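Local coordinates for glycosyl transferase (Staphylococcus aureus, PDB 5U02), which belongs to the TarS family of glycosyl transferases, represented here by a three-chain assembly of a helical linker domain followed by two beta-sheet C-terminal domains, at residues 346-349 and 350-353; 321-324 and 325-328; 173-177 and 178-182; 145-148 and 149-152. One frame throughout, in Å; residues are numbered along the deposited sequence.

Contact 1 (346-349 and 350-353); sequences LNTA and HMTY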
loop_
_atom_site.group_PDB
_atom_site.type_symbol
_atom_site.label_atom_id
_atom_site.label_comp_id
_atom_site.label_asym_id
_atom_site.label_seq_id
_atom_site.Cartn_x
_atom_site.Cartn_y
_atom_site.Cartn_z
ATOM N N LEU A 346 -18.057 -25.232 14.732
ATOM C CA LEU A 346 -17.510 -24.362 15.765
ATOM C C LEU A 346 -16.991 -23.098 15.104
ATOM O O LEU A 346 -16.228 -23.172 14.137
ATOM C CB LEU A 346 -16.389 -25.055 16.547
ATOM C CG LEU A 346 -15.878 -24.310 17.782
ATOM C CD1 LEU A 346 -15.668 -25.274 18.944
ATOM C CD2 LEU A 346 -14.590 -23.556 17.475
ATOM N N ASN A 347 -17.401 -21.945 15.621
ATOM C CA ASN A 347 -17.037 -20.659 15.042
ATOM C C ASN A 347 -16.337 -19.787 16.073
ATOM O O ASN A 347 -16.765 -19.710 17.226
ATOM C CB ASN A 347 -18.267 -19.916 14.503
ATOM C CG ASN A 347 -18.743 -20.464 13.171
ATOM O OD1 ASN A 347 -18.897 -21.672 13.002
ATOM N ND2 ASN A 347 -18.974 -19.573 12.214
ATOM N N THR A 348 -15.254 -19.139 15.650
ATOM C CA THR A 348 -14.674 -18.028 16.383
ATOM C C THR A 348 -15.200 -16.729 15.775
ATOM O O THR A 348 -16.114 -16.736 14.944
ATOM C CB THR A 348 -13.147 -18.097 16.358
ATOM O OG1 THR A 348 -12.679 -17.965 15.010
ATOM C CG2 THR A 348 -12.668 -19.420 16.933
ATOM N N ALA A 349 -14.605 -15.599 16.168
ATOM C CA ALA A 349 -15.134 -14.305 15.745
ATOM C C ALA A 349 -15.067 -14.114 14.232
ATOM O O ALA A 349 -15.944 -13.462 13.652
ATOM C CB ALA A 349 -14.387 -13.175 16.456
ATOM N N HIS A 350 -14.053 -14.670 13.572
ATOM C CA HIS A 350 -13.896 -14.479 12.134
ATOM C C HIS A 350 -13.768 -15.766 11.330
ATOM O O HIS A 350 -13.711 -15.689 10.097
ATOM C CB HIS A 350 -12.664 -13.612 11.834
ATOM C CG HIS A 350 -12.722 -12.237 12.424
ATOM N ND1 HIS A 350 -12.241 -11.947 13.683
ATOM C CD2 HIS A 350 -13.180 -11.067 11.918
ATOM C CE1 HIS A 350 -12.414 -10.661 13.933
ATOM N NE2 HIS A 350 -12.982 -10.105 12.877
ATOM N N MET A 351 -13.699 -16.933 11.968
ATOM C CA MET A 351 -13.452 -18.180 11.260
ATOM C C MET A 351 -14.495 -19.223 11.647
ATOM O O MET A 351 -15.101 -19.165 12.720
ATOM C CB MET A 351 -12.040 -18.711 11.548
ATOM C CG MET A 351 -10.957 -17.634 11.583
ATOM S SD MET A 351 -10.691 -16.797 10.002
ATOM C CE MET A 351 -9.987 -18.118 9.018
ATOM N N THR A 352 -14.700 -20.183 10.751
ATOM C CA THR A 352 -15.618 -21.286 10.988
ATOM C C THR A 352 -14.889 -22.601 10.763
ATOM O O THR A 352 -14.036 -22.713 9.877
ATOM C CB THR A 352 -16.858 -21.198 10.083
ATOM O OG1 THR A 352 -17.725 -22.311 10.340
ATOM C CG2 THR A 352 -16.456 -21.195 8.611
ATOM N N TYR A 353 -15.211 -23.591 11.586
ATOM C CA TYR A 353 -14.578 -24.902 11.516
ATOM C C TYR A 353 -15.685 -25.942 11.520
ATOM O O TYR A 353 -16.354 -26.141 12.540
ATOM C CB TYR A 353 -13.600 -25.108 12.676
ATOM C CG TYR A 353 -12.564 -24.013 12.729
ATOM C CD1 TYR A 353 -11.435 -24.060 11.917
ATOM C CD2 TYR A 353 -12.734 -22.911 13.552
ATOM C CE1 TYR A 353 -10.495 -23.046 11.940
ATOM C CE2 TYR A 353 -11.799 -21.894 13.586
ATOM C CZ TYR A 353 -10.681 -21.966 12.777
ATOM O OH TYR A 353 -9.749 -20.954 12.807
#
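Thr-348 sets its hydroxyl between its own backbone N and carbonyl carbon (chi1 63°), a torsion that carries OG1 across the turn to Met-351. There Met-351 N gives Thr-348 OG1 a weak hydrogen bond of 3.4 Å, and Met-351 CB packs beside the same oxygen. Tyr-353 has CG anti to its carbonyl carbon (chi1 -56°), which lays the ring beside Leu-346 and Thr-348. Leu-346 O and Thr-348 CG2 both lie at the ring edge, the methyl 4.3 Å from Tyr-353 CE2, while Leu-346 CD2 stands 4.4 Å from Tyr-353 CD2. Beneath these side chains Leu-346 and Tyr-353 form a hydrogen-bonded antiparallel pair, with Leu-346 N 2.9 Å from Tyr-353 O and Tyr-353 N 2.8 Å from Leu-346 O. Nearer the turn, Thr-348 N reaches Met-351 O at 2.9 Å. Asn-347 and Thr-352 project side by side from the other face. The hydroxyls find their main partners elsewhere in the chain, Thr-348 OG1 at Glu-302 and Tyr-353 OH at Asn-148. The hairpin lies at one margin of a seven-stranded antiparallel sheet, strand 345-347 pairing with strand 304-310 and strand 352-354 outermost within the chain.

Contact 2 (321-324 and 325-328); sequences QTSE and NEVE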
loop_
_atom_site.group_PDB
_atom_site.type_symbol
_atom_site.label_atom_id
_atom_site.label_comp_id
_atom_site.label_asym_id
_atom_site.label_seq_id
_atom_site.Cartn_x
_atom_site.Cartn_y
_atom_site.Cartn_z
ATOM N N GLN A 321 -8.603 -17.519 26.014
ATOM C CA GLN A 321 -7.432 -18.389 26.035
ATOM C C GLN A 321 -6.960 -18.493 27.480
ATOM O O GLN A 321 -6.220 -17.635 27.965
ATOM C CB GLN A 321 -6.346 -17.840 25.116
ATOM C CG GLN A 321 -5.209 -18.806 24.865
ATOM C CD GLN A 321 -5.352 -19.531 23.545
ATOM O OE1 GLN A 321 -5.876 -18.983 22.575
ATOM N NE2 GLN A 321 -4.900 -20.777 23.505
ATOM N N THR A 322 -7.398 -19.545 28.174
ATOM C CA THR A 322 -7.148 -19.661 29.608
ATOM C C THR A 322 -5.710 -20.064 29.903
ATOM O O THR A 322 -5.139 -19.636 30.910
ATOM C CB THR A 322 -8.119 -20.663 30.229
ATOM O OG1 THR A 322 -7.978 -21.930 29.576
ATOM C CG2 THR A 322 -9.556 -20.173 30.071
ATOM N N SER A 323 -5.118 -20.898 29.052
ATOM C CA SER A 323 -3.694 -21.194 29.093
ATOM C C SER A 323 -3.216 -21.314 27.656
ATOM O O SER A 323 -3.981 -21.109 26.707
ATOM C CB SER A 323 -3.392 -22.465 29.900
ATOM O OG SER A 323 -3.574 -23.632 29.116
ATOM N N GLU A 324 -1.944 -21.653 27.478
ATOM C CA GLU A 324 -1.428 -21.678 26.116
ATOM C C GLU A 324 -1.875 -22.905 25.332
ATOM O O GLU A 324 -1.749 -22.907 24.103
ATOM C CB GLU A 324 0.096 -21.573 26.118
ATOM C CG GLU A 324 0.606 -20.574 25.087
ATOM C CD GLU A 324 1.982 -20.041 25.417
ATOM O OE1 GLU A 324 2.928 -20.850 25.481
ATOM O OE2 GLU A 324 2.114 -18.815 25.627
ATOM N N ASN A 325 -2.419 -23.932 25.990
ATOM C CA ASN A 325 -3.011 -25.061 25.277
ATOM C C ASN A 325 -4.455 -25.318 25.699
ATOM O O ASN A 325 -4.998 -26.388 25.406
ATOM C CB ASN A 325 -2.171 -26.325 25.468
ATOM C CG ASN A 325 -2.350 -26.944 26.837
ATOM O OD1 ASN A 325 -2.491 -26.240 27.840
ATOM N ND2 ASN A 325 -2.355 -28.274 26.888
ATOM N N GLU A 326 -5.091 -24.368 26.380
ATOM C CA GLU A 326 -6.462 -24.540 26.840
ATOM C C GLU A 326 -7.280 -23.299 26.519
ATOM O O GLU A 326 -6.880 -22.175 26.846
ATOM C CB GLU A 326 -6.521 -24.836 28.340
ATOM C CG GLU A 326 -6.158 -26.269 28.676
ATOM C CD GLU A 326 -6.092 -26.520 30.161
ATOM O OE1 GLU A 326 -6.615 -27.561 30.605
ATOM O OE2 GLU A 326 -5.515 -25.679 30.883
ATOM N N VAL A 327 -8.433 -23.518 25.898
ATOM C CA VAL A 327 -9.340 -22.461 25.484
ATOM C C VAL A 327 -10.706 -22.756 26.079
ATOM O O VAL A 327 -11.165 -23.904 26.047
ATOM C CB VAL A 327 -9.416 -22.363 23.948
ATOM C CG1 VAL A 327 -10.662 -21.636 23.516
ATOM C CG2 VAL A 327 -8.177 -21.667 23.410
ATOM N N GLU A 328 -11.351 -21.732 26.627
ATOM C CA GLU A 328 -12.679 -21.863 27.203
ATOM C C GLU A 328 -13.682 -21.083 26.365
ATOM O O GLU A 328 -13.443 -19.921 26.019
ATOM C CB GLU A 328 -12.709 -21.367 28.648
ATOM C CG GLU A 328 -14.109 -21.281 29.225
ATOM C CD GLU A 328 -14.148 -20.527 30.533
ATOM O OE1 GLU A 328 -13.866 -21.142 31.578
ATOM O OE2 GLU A 328 -14.452 -19.317 30.515
#
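Gln-321 bends its chain at chi2 (99°) to bring the amide end against Val-327, with NE2 3.4 Å from CG2 of that valine. The same Gln-321 NE2 makes a weak bond to Ser-323 O, but its stronger partner is Tyr-299 O, while OE1 takes the N-H of Phe-301; the amide is thus held from outside the hairpin as it rests on the methyl. Thr-322 follows with both branches in use. Its OG1 donates weakly to Glu-326 O at 3.0 Å, and its CG2 meets Glu-328 CB at 3.7 Å, the two side chains crossing at about a right angle. Ser-323 N then supplies a straight bond to Glu-326 O (3.1 Å, 177°), so this carbonyl collects donors from two successive residues. The Ser-323 hydroxyl stands 3.1 Å from Asn-325 OD1 and 3.3 Å from Glu-326 OE2, two weak alternatives for one proton. In the reverse direction Glu-326 N gives Ser-323 O only a weak bond of 3.5 Å. Glu-324 leads away from the turn to Thr-240. Strand 326-331 lies between strands 313-323 and 289-294, and Asn-325 ties the turn to the latter by donating from ND2 to Gly-294 O.

Contact 3 (173-177 and 178-182); sequences LHSRN and KKHTM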
loop_
_atom_site.group_PDB
_atom_site.type_symbol
_atom_site.label_atom_id
_atom_site.label_comp_id
_atom_site.label_asym_id
_atom_site.label_seq_id
_atom_site.Cartn_x
_atom_site.Cartn_y
_atom_site.Cartn_z
ATOM N N LEU A 173 7.194 -13.834 2.538
ATOM C CA LEU A 173 7.242 -15.256 2.846
ATOM C C LEU A 173 7.850 -15.962 1.641
ATOM O O LEU A 173 7.354 -15.816 0.521
ATOM C CB LEU A 173 5.848 -15.808 3.156
ATOM C CG LEU A 173 5.063 -15.133 4.286
ATOM C CD1 LEU A 173 3.737 -15.844 4.549
ATOM C CD2 LEU A 173 5.896 -15.055 5.561
ATOM N N HIS A 174 8.933 -16.696 1.862
ATOM C CA HIS A 174 9.661 -17.364 0.791
ATOM C C HIS A 174 9.732 -18.842 1.137
ATOM O O HIS A 174 10.230 -19.201 2.208
ATOM C CB HIS A 174 11.062 -16.764 0.630
ATOM C CG HIS A 174 11.594 -16.802 -0.775
ATOM N ND1 HIS A 174 12.854 -16.338 -1.102
ATOM C CD2 HIS A 174 11.044 -17.248 -1.931
ATOM C CE1 HIS A 174 13.051 -16.496 -2.399
ATOM N NE2 HIS A 174 11.970 -17.047 -2.926
ATOM N N SER A 175 9.213 -19.694 0.256
ATOM C CA SER A 175 9.294 -21.126 0.507
ATOM C C SER A 175 10.754 -21.551 0.531
ATOM O O SER A 175 11.611 -20.926 -0.099
ATOM C CB SER A 175 8.514 -21.920 -0.549
ATOM O OG SER A 175 9.065 -21.777 -1.849
ATOM N N ARG A 176 11.042 -22.612 1.293
ATOM C CA ARG A 176 12.431 -23.030 1.469
ATOM C C ARG A 176 13.087 -23.355 0.132
ATOM O O ARG A 176 14.274 -23.075 -0.068
ATOM C CB ARG A 176 12.511 -24.229 2.420
ATOM C CG ARG A 176 13.895 -24.889 2.515
ATOM C CD ARG A 176 14.914 -23.947 3.138
ATOM N NE ARG A 176 14.390 -23.272 4.316
ATOM C CZ ARG A 176 14.522 -23.732 5.559
ATOM N NH1 ARG A 176 15.145 -24.884 5.785
ATOM N NH2 ARG A 176 14.017 -23.055 6.585
ATOM N N ASN A 177 12.331 -23.924 -0.805
ATOM C CA ASN A 177 12.882 -24.227 -2.122
ATOM C C ASN A 177 12.873 -23.023 -3.058
ATOM O O ASN A 177 13.073 -23.198 -4.263
ATOM C CB ASN A 177 12.124 -25.396 -2.763
ATOM C CG ASN A 177 10.654 -25.083 -3.030
ATOM O OD1 ASN A 177 10.203 -23.940 -2.910
ATOM N ND2 ASN A 177 9.900 -26.108 -3.401
ATOM N N LYS A 178 12.617 -21.821 -2.538
ATOM C CA LYS A 178 12.595 -20.570 -3.292
ATOM C C LYS A 178 11.545 -20.544 -4.403
ATOM O O LYS A 178 11.504 -19.583 -5.180
ATOM C CB LYS A 178 13.973 -20.247 -3.890
ATOM C CG LYS A 178 15.146 -20.513 -2.963
ATOM C CD LYS A 178 15.326 -19.383 -1.970
ATOM C CE LYS A 178 16.033 -19.862 -0.711
ATOM N NZ LYS A 178 16.042 -18.807 0.337
ATOM N N LYS A 179 10.679 -21.559 -4.502
ATOM C CA LYS A 179 9.775 -21.631 -5.647
ATOM C C LYS A 179 8.576 -20.701 -5.499
ATOM O O LYS A 179 8.116 -20.118 -6.488
ATOM C CB LYS A 179 9.305 -23.071 -5.871
ATOM C CG LYS A 179 10.415 -24.028 -6.294
ATOM C CD LYS A 179 9.948 -24.978 -7.384
ATOM C CE LYS A 179 11.096 -25.831 -7.916
ATOM N NZ LYS A 179 11.430 -26.944 -6.984
ATOM N N HIS A 180 8.052 -20.549 -4.292
ATOM C CA HIS A 180 6.838 -19.778 -4.095
ATOM C C HIS A 180 7.064 -18.669 -3.078
ATOM O O HIS A 180 7.961 -18.735 -2.229
ATOM C CB HIS A 180 5.678 -20.678 -3.672
ATOM C CG HIS A 180 5.396 -21.785 -4.641
ATOM N ND1 HIS A 180 5.933 -23.048 -4.507
ATOM C CD2 HIS A 180 4.649 -21.809 -5.773
ATOM C CE1 HIS A 180 5.522 -23.803 -5.511
ATOM N NE2 HIS A 180 4.743 -23.077 -6.293
ATOM N N THR A 181 6.216 -17.649 -3.173
ATOM C CA THR A 181 6.478 -16.382 -2.519
ATOM C C THR A 181 5.152 -15.758 -2.105
ATOM O O THR A 181 4.128 -15.957 -2.762
ATOM C CB THR A 181 7.287 -15.483 -3.469
ATOM O OG1 THR A 181 8.363 -14.852 -2.762
ATOM C CG2 THR A 181 6.408 -14.443 -4.141
ATOM N N MET A 182 5.168 -15.043 -0.985
ATOM C CA MET A 182 4.028 -14.248 -0.555
ATOM C C MET A 182 4.545 -12.908 -0.068
ATOM O O MET A 182 5.567 -12.851 0.620
ATOM C CB MET A 182 3.215 -14.929 0.561
ATOM C CG MET A 182 2.440 -16.171 0.127
ATOM S SD MET A 182 1.279 -16.725 1.400
ATOM C CE MET A 182 1.999 -18.296 1.863
HETATM O O HOH W 1 13.451 -19.251 1.488
#
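Lys-178, the last residue of the turn, folds its side chain back toward His-174. Lys-178 CB sits 3.1 Å from Asn-177 O; CG stays near the same peptide; the bend at chi2 (-80°) then swings CD to 3.7 Å from His-174 CE1, the two side chains crossing at about a right angle. Farther out, CE passes Arg-176 O, and Lys-178 NZ donates to a water at 2.9 Å that also lies close to Ser-175 O. His-174 replies with a weak bond from NE2 to Lys-178 O, and His-180 O lies in the imidazole plane at its CD2 edge. Inside the loop runs a polar relay: His-180 N gives its proton to Ser-175 OG at 2.9 Å, and Ser-175 OG passes its own to Asn-177 OD1 at 2.7 Å. Asn-177 OD1 also accepts Lys-179 N at 2.9 Å, from above the carbonyl plane, in an Asx turn. Asn-191 of the second subunit packs on His-180 and Thr-181. With Ser-175 N bonded to His-180 O at 2.9 Å, this is a beta hairpin closed by a four-residue loop, its type I turn from Ser-175 to Lys-178 ending on a lysine with left-handed backbone angles.

Contact 4 (145-148 and 149-152); sequences KFDN and HKIV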
loop_
_atom_site.group_PDB
_atom_site.type_symbol
_atom_site.label_atom_id
_atom_site.label_comp_id
_atom_site.label_asym_id
_atom_site.label_seq_id
_atom_site.Cartn_x
_atom_site.Cartn_y
_atom_site.Cartn_z
ATOM N N LYS A 145 2.702 -11.693 17.487
ATOM C CA LYS A 145 1.506 -12.312 18.047
ATOM C C LYS A 145 0.701 -12.967 16.930
ATOM O O LYS A 145 0.751 -12.534 15.775
ATOM C CB LYS A 145 0.618 -11.289 18.770
ATOM C CG LYS A 145 1.358 -10.340 19.702
ATOM C CD LYS A 145 1.882 -11.046 20.942
ATOM C CE LYS A 145 2.256 -10.032 22.015
ATOM N NZ LYS A 145 2.957 -10.656 23.173
ATOM N N PHE A 146 -0.059 -14.004 17.278
ATOM C CA PHE A 146 -0.859 -14.679 16.267
ATOM C C PHE A 146 -1.969 -15.477 16.933
ATOM O O PHE A 146 -1.924 -15.771 18.132
ATOM C CB PHE A 146 0.002 -15.579 15.369
ATOM C CG PHE A 146 0.471 -16.851 16.028
ATOM C CD1 PHE A 146 1.376 -16.820 17.077
ATOM C CD2 PHE A 146 0.038 -18.082 15.566
ATOM C CE1 PHE A 146 1.820 -17.996 17.671
ATOM C CE2 PHE A 146 0.479 -19.257 16.155
ATOM C CZ PHE A 146 1.369 -19.211 17.210
ATOM N N ASP A 147 -2.981 -15.792 16.130
ATOM C CA ASP A 147 -4.083 -16.661 16.515
ATOM C C ASP A 147 -4.604 -17.318 15.241
ATOM O O ASP A 147 -3.965 -17.245 14.187
ATOM C CB ASP A 147 -5.156 -15.868 17.278
ATOM C CG ASP A 147 -5.593 -14.610 16.543
ATOM O OD1 ASP A 147 -5.841 -14.679 15.318
ATOM O OD2 ASP A 147 -5.685 -13.543 17.192
ATOM N N ASN A 148 -5.774 -17.956 15.328
ATOM C CA ASN A 148 -6.355 -18.622 14.164
ATOM C C ASN A 148 -6.910 -17.644 13.132
ATOM O O ASN A 148 -7.455 -18.082 12.111
ATOM C CB ASN A 148 -7.467 -19.578 14.599
ATOM C CG ASN A 148 -8.657 -18.856 15.190
ATOM O OD1 ASN A 148 -8.524 -18.098 16.147
ATOM N ND2 ASN A 148 -9.833 -19.069 14.600
ATOM N N HIS A 149 -6.778 -16.342 13.362
ATOM C CA HIS A 149 -7.350 -15.319 12.498
ATOM C C HIS A 149 -6.305 -14.451 11.812
ATOM O O HIS A 149 -6.463 -14.128 10.630
ATOM C CB HIS A 149 -8.333 -14.460 13.312
ATOM C CG HIS A 149 -8.758 -13.193 12.637
ATOM N ND1 HIS A 149 -8.366 -11.940 13.067
ATOM C CD2 HIS A 149 -9.520 -12.992 11.533
ATOM C CE1 HIS A 149 -8.895 -11.026 12.273
ATOM N NE2 HIS A 149 -9.593 -11.636 11.332
ATOM N N LYS A 150 -5.214 -14.110 12.494
ATOM C CA LYS A 150 -4.179 -13.300 11.869
ATOM C C LYS A 150 -2.866 -13.443 12.624
ATOM O O LYS A 150 -2.825 -13.892 13.772
ATOM C CB LYS A 150 -4.579 -11.823 11.809
ATOM C CG LYS A 150 -4.754 -11.187 13.175
ATOM C CD LYS A 150 -5.020 -9.691 13.068
ATOM C CE LYS A 150 -5.201 -9.076 14.446
ATOM N NZ LYS A 150 -5.434 -7.612 14.370
ATOM N N ILE A 151 -1.793 -13.038 11.951
ATOM C CA ILE A 151 -0.477 -12.868 12.551
ATOM C C ILE A 151 -0.170 -11.379 12.575
ATOM O O ILE A 151 -0.347 -10.687 11.565
ATOM C CB ILE A 151 0.602 -13.632 11.763
ATOM C CG1 ILE A 151 0.302 -15.131 11.735
ATOM C CG2 ILE A 151 1.991 -13.353 12.333
ATOM C CD1 ILE A 151 1.096 -15.879 10.670
ATOM N N VAL A 152 0.285 -10.884 13.721
ATOM C CA VAL A 152 0.718 -9.498 13.866
ATOM C C VAL A 152 2.186 -9.516 14.257
ATOM O O VAL A 152 2.545 -10.039 15.322
ATOM C CB VAL A 152 -0.117 -8.740 14.909
ATOM C CG1 VAL A 152 0.311 -7.272 14.982
ATOM C CG2 VAL A 152 -1.595 -8.862 14.587
HETATM O O HOH W 2 -7.107 -11.574 15.975
HETATM O O HOH W 3 -3.335 -12.173 16.270
#
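His-149 and Asp-147 meet where the chain reverses, and Lys-145 closes the open end of the same hairpin. With chi1 at 51°, Asp-147 CG is tucked over its own backbone, and OD1 turns into the loop. Asp-147 OD1 accepts His-149 N at 2.7 Å, on its anti side and slightly out of the carboxylate plane, forming an Asx turn; it also accepts Lys-150 N at 2.9 Å, nearly along the C-O direction. The histidine side chain begins close by, with His-149 CB 3.2 Å from Asp-147 OD1, and the ring then leaves the hairpin to stack on that of His-350. A water lying in the ring plane joins the two residues again: it donates to Asp-147 OD2 at 2.7 Å and stands 3.2 Å from His-149 ND1. A second water bridges OD2, weakly, to Lys-150 O, a carbonyl that also receives Asp-147 N. Lys-145 contributes mainly through its backbone, paired with Val-152 by two bonds, Lys-145 N to Val-152 O and Val-152 N to Lys-145 O, each 2.7 Å. On the opposite face Phe-146 CB touches Ile-151 CG1 at 3.7 Å. Lys-150 NZ makes a salt bridge with Glu-201 of the third subunit. Two backbone N-H groups on OD1 and waters at OD2 imply a carboxylate fixed in rotation, with conditions that would probably keep it ionised.

Overall arrangement
All four contacts are the turn ends of antiparallel hairpins, met in the chain order 4, 3, 2, 1, with contact 2 the loosely bonded one. Contacts 3 and 4 reach one beta sheet, their centres about 20 Å apart; contacts 1 and 2 share another, with centres about 16 Å apart. The two C-terminal domains meet directly at contacts 1 and 4, where Asn-148 ND2 lies 2.6 Å from Tyr-353 OH and 3.1 Å from Thr-348 OG1, both probable hydrogen bonds. Contact 2 comes within about 6 Å of contact 4, nearest atoms, without touching it. Contacts 1 and 3 both touch the second subunit, and contact 4 reaches the third.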